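Local atomic coordinates of putative secreted glycosylhydrolase (Parabacteroides distasonis ATCC 8503, PDB entry 3IMM), a protein that is probably a hydrolase of the 3-keto-disaccharide hydrolase family, with a concanavalin-like beta-sandwich fold and a bound sodium ion. Residues Leu53-Asp58 with Lys114-Pro119. Numbering follows the deposited sequence.
Sequences LDFKTD and KVVKKP
Phe55 meets Val116 where a strand of the six-stranded antiparallel sheet of this concanavalin-like beta-sandwich packs against the loop that leads into strand 122-130, its neighbour in that sheet. The Phe55 ring is swung round by chi1 of 68°, which sets CG between the backbone N and carbonyl carbon, and CE1 comes 3.9 Å from Val116 CG2. That methyl approaches the ring obliquely, and the two side chains cross at about a right angle. The Phe55 side chain also touches Phe193, Leu138 and Cys101, so the valine adds to an apolar cluster between strands and loops. The backbone of Phe55 pairs with Asn123, whose side chain takes the N-H of Lys117 through OD1 and gives ND2 to Phe55 O, tying loop and strand together through one residue.

Two residues further on, Thr57 meets the loop both directly and through water: OG1 lies 3.3 Å from Pro119 CA. The same Thr57 OG1 donates to water 1 at 2.6 Å, and this water in turn donates a hydrogen bond to Lys117 O at 2.8 Å. A second water accepts from Thr57 N at 2.9 Å and makes a longer bond to Lys118 O, so two successive loop carbonyls are linked to a single threonine. Its methyl, CG2, lies in plane at the edge of the Phe55 ring.

At Asp58 the backbone itself comes up against Pro119, with Pro119 CB 3.8 Å from Asp58 C. The Asp58 side chain leaves its backbone away from the loop, and OD2 accepts from Leu190 N. Beside the proline ring, Pro119 CA sits 3.4 Å from Thr57 O in a CA-H...O contact that is well bent, 123° at the hydrogen.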
ATOM      1  N   LEU A  53       4.327   1.593   9.033  1.00 31.24           N
ATOM      2  CA  LEU A  53       4.181   0.161   9.195  1.00 31.06           C
ATOM      3  C   LEU A  53       5.501  -0.535   8.932  1.00 29.97           C
ATOM      4  O   LEU A  53       6.317  -0.062   8.148  1.00 29.28           O
ATOM      5  CB  LEU A  53       3.131  -0.378   8.237  1.00 31.93           C
ATOM      6  CG  LEU A  53       3.355  -0.249   6.717  1.00 36.73           C
ATOM      7  CD1 LEU A  53       2.732  -1.416   5.987  1.00 37.44           C
ATOM      8  CD2 LEU A  53       2.826   1.078   6.150  1.00 37.79           C
ATOM      9  N   ASP A  54       5.699  -1.658   9.603  1.00 28.74           N
ATOM     10  CA  ASP A  54       6.806  -2.546   9.334  1.00 28.40           C
ATOM     11  C   ASP A  54       6.202  -3.607   8.469  1.00 28.05           C
ATOM     12  O   ASP A  54       5.011  -3.917   8.630  1.00 29.29           O
ATOM     13  CB  ASP A  54       7.348  -3.188  10.620  1.00 28.91           C
ATOM     14  CG  ASP A  54       7.848  -2.159  11.657  1.00 34.19           C
ATOM     15  OD1 ASP A  54       8.053  -0.985  11.300  1.00 32.36           O
ATOM     16  OD2 ASP A  54       8.028  -2.531  12.851  1.00 31.83           O
ATOM     17  N   PHE A  55       6.995  -4.156   7.541  1.00 28.30           N
ATOM     18  CA  PHE A  55       6.613  -5.357   6.842  1.00 27.64           C
ATOM     19  C   PHE A  55       7.822  -6.237   6.551  1.00 28.04           C
ATOM     20  O   PHE A  55       8.966  -5.741   6.456  1.00 25.44           O
ATOM     21  CB  PHE A  55       5.857  -5.016   5.566  1.00 30.18           C
ATOM     22  CG  PHE A  55       6.684  -4.364   4.523  1.00 27.85           C
ATOM     23  CD1 PHE A  55       7.350  -5.140   3.554  1.00 27.75           C
ATOM     24  CD2 PHE A  55       6.785  -2.977   4.460  1.00 29.00           C
ATOM     25  CE1 PHE A  55       8.102  -4.533   2.557  1.00 24.49           C
ATOM     26  CE2 PHE A  55       7.562  -2.362   3.473  1.00 27.64           C
ATOM     27  CZ  PHE A  55       8.224  -3.132   2.532  1.00 27.65           C
ATOM     28  N   LYS A  56       7.565  -7.546   6.437  1.00 29.17           N
ATOM     29  CA  LYS A  56       8.583  -8.551   6.053  1.00 29.27           C
ATOM     30  C   LYS A  56       8.075  -9.319   4.842  1.00 29.41           C
ATOM     31  O   LYS A  56       6.934  -9.750   4.795  1.00 30.03           O
ATOM     32  CB  LYS A  56       8.815  -9.510   7.225  1.00 30.56           C
ATOM     33  CG  LYS A  56       9.792 -10.675   7.016  1.00 29.63           C
ATOM     34  CD  LYS A  56      10.039 -11.450   8.353  1.00 34.50           C
ATOM     35  CE  LYS A  56       8.844 -12.285   8.736  1.00 33.69           C
ATOM     36  NZ  LYS A  56       9.099 -13.169   9.880  1.00 32.55           N
ATOM     37  N   THR A  57       8.932  -9.508   3.864  1.00 30.11           N
ATOM     38  CA  THR A  57       8.546 -10.241   2.676  1.00 27.20           C
ATOM     39  C   THR A  57       8.974 -11.689   2.721  1.00 28.96           C
ATOM     40  O   THR A  57       9.809 -12.098   3.531  1.00 26.94           O
ATOM     41  CB  THR A  57       9.141  -9.598   1.397  1.00 27.08           C
ATOM     42  OG1 THR A  57      10.552  -9.798   1.391  1.00 25.95           O
ATOM     43  CG2 THR A  57       8.816  -8.105   1.343  1.00 22.37           C
ATOM     44  N   ASP A  58       8.318 -12.438   1.846  1.00 28.21           N
ATOM     45  CA  ASP A  58       8.700 -13.748   1.385  1.00 31.00           C
ATOM     46  C   ASP A  58       9.269 -13.593  -0.044  1.00 29.52           C
ATOM     47  O   ASP A  58       9.103 -12.539  -0.701  1.00 29.45           O
ATOM     48  CB  ASP A  58       7.410 -14.550   1.257  1.00 32.18           C
ATOM     49  CG  ASP A  58       7.514 -15.956   1.733  1.00 37.71           C
ATOM     50  OD1 ASP A  58       8.623 -16.399   2.095  1.00 46.67           O
ATOM     51  OD2 ASP A  58       6.437 -16.604   1.796  1.00 39.53           O
ATOM     52  N   LYS A 114      15.215  -2.180  -5.055  1.00 37.95           N
ATOM     53  CA  LYS A 114      15.975  -2.952  -4.106  1.00 34.63           C
ATOM     54  C   LYS A 114      16.420  -2.071  -2.927  1.00 31.69           C
ATOM     55  O   LYS A 114      17.449  -2.304  -2.304  1.00 31.70           O
ATOM     56  CB  LYS A 114      17.126  -3.643  -4.817  1.00 35.11           C
ATOM     57  CG  LYS A 114      16.690  -4.587  -5.917  1.00 32.97           C
ATOM     58  CD  LYS A 114      17.919  -5.346  -6.464  1.00 35.48           C
ATOM     59  CE  LYS A 114      17.528  -6.270  -7.598  1.00 39.99           C
ATOM     60  NZ  LYS A 114      18.538  -7.355  -7.752  1.00 44.37           N
ATOM     61  N   VAL A 115      15.592  -1.089  -2.595  1.00 30.41           N
ATOM     62  CA  VAL A 115      15.615  -0.492  -1.248  1.00 29.98           C
ATOM     63  C   VAL A 115      14.964  -1.458  -0.223  1.00 29.33           C
ATOM     64  O   VAL A 115      15.316  -1.477   0.948  1.00 27.76           O
ATOM     65  CB  VAL A 115      14.945   0.871  -1.264  1.00 28.89           C
ATOM     66  CG1 VAL A 115      14.892   1.492   0.145  1.00 26.42           C
ATOM     67  CG2 VAL A 115      15.703   1.786  -2.293  1.00 26.70           C
ATOM     68  N   VAL A 116      14.003  -2.251  -0.672  1.00 29.02           N
ATOM     69  CA  VAL A 116      13.394  -3.258   0.161  1.00 26.55           C
ATOM     70  C   VAL A 116      14.480  -4.270   0.476  1.00 28.34           C
ATOM     71  O   VAL A 116      15.360  -4.539  -0.331  1.00 26.23           O
ATOM     72  CB  VAL A 116      12.176  -3.942  -0.534  1.00 28.08           C
ATOM     73  CG1 VAL A 116      12.609  -4.725  -1.763  1.00 25.15           C
ATOM     74  CG2 VAL A 116      11.419  -4.860   0.443  1.00 21.38           C
ATOM     75  N   LYS A 117      14.440  -4.801   1.693  1.00 30.14           N
ATOM     76  CA  LYS A 117      15.409  -5.806   2.107  1.00 29.59           C
ATOM     77  C   LYS A 117      15.007  -7.141   1.525  1.00 28.84           C
ATOM     78  O   LYS A 117      13.951  -7.271   0.894  1.00 29.72           O
ATOM     79  CB  LYS A 117      15.511  -5.819   3.627  1.00 31.13           C
ATOM     80  CG  LYS A 117      16.163  -4.552   4.118  1.00 33.16           C
ATOM     81  CD  LYS A 117      16.054  -4.420   5.578  1.00 36.90           C
ATOM     82  CE  LYS A 117      16.787  -3.176   6.079  1.00 38.54           C
ATOM     83  NZ  LYS A 117      16.481  -2.993   7.552  1.00 47.86           N
ATOM     84  N   LYS A 118      15.863  -8.131   1.709  1.00 30.42           N
ATOM     85  CA  LYS A 118      15.623  -9.476   1.170  1.00 30.93           C
ATOM     86  C   LYS A 118      14.563 -10.195   1.989  1.00 30.07           C
ATOM     87  O   LYS A 118      14.335  -9.816   3.120  1.00 33.22           O
ATOM     88  CB  LYS A 118      16.936 -10.269   1.154  1.00 32.33           C
ATOM     89  CG  LYS A 118      17.881  -9.763   0.064  1.00 35.28           C
ATOM     90  CD  LYS A 118      19.014 -10.723  -0.171  1.00 43.01           C
ATOM     91  CE  LYS A 118      19.967 -10.188  -1.235  1.00 45.06           C
ATOM     92  NZ  LYS A 118      21.349 -10.742  -1.014  1.00 47.49           N
ATOM     93  N   PRO A 119      13.905 -11.223   1.407  1.00 28.28           N
ATOM     94  CA  PRO A 119      12.894 -11.968   2.100  1.00 30.39           C
ATOM     95  C   PRO A 119      13.339 -12.281   3.498  1.00 29.61           C
ATOM     96  O   PRO A 119      14.496 -12.601   3.696  1.00 28.44           O
ATOM     97  CB  PRO A 119      12.779 -13.232   1.267  1.00 28.73           C
ATOM     98  CG  PRO A 119      12.962 -12.721  -0.105  1.00 28.91           C
ATOM     99  CD  PRO A 119      14.094 -11.756   0.039  1.00 29.82           C
TER
HETATM  100  O   HOH W   1      11.873  -8.538  -0.459  1.00 17.36           O
HETATM  101  O   HOH W   2      11.540  -8.288   3.817  1.00 19.16           O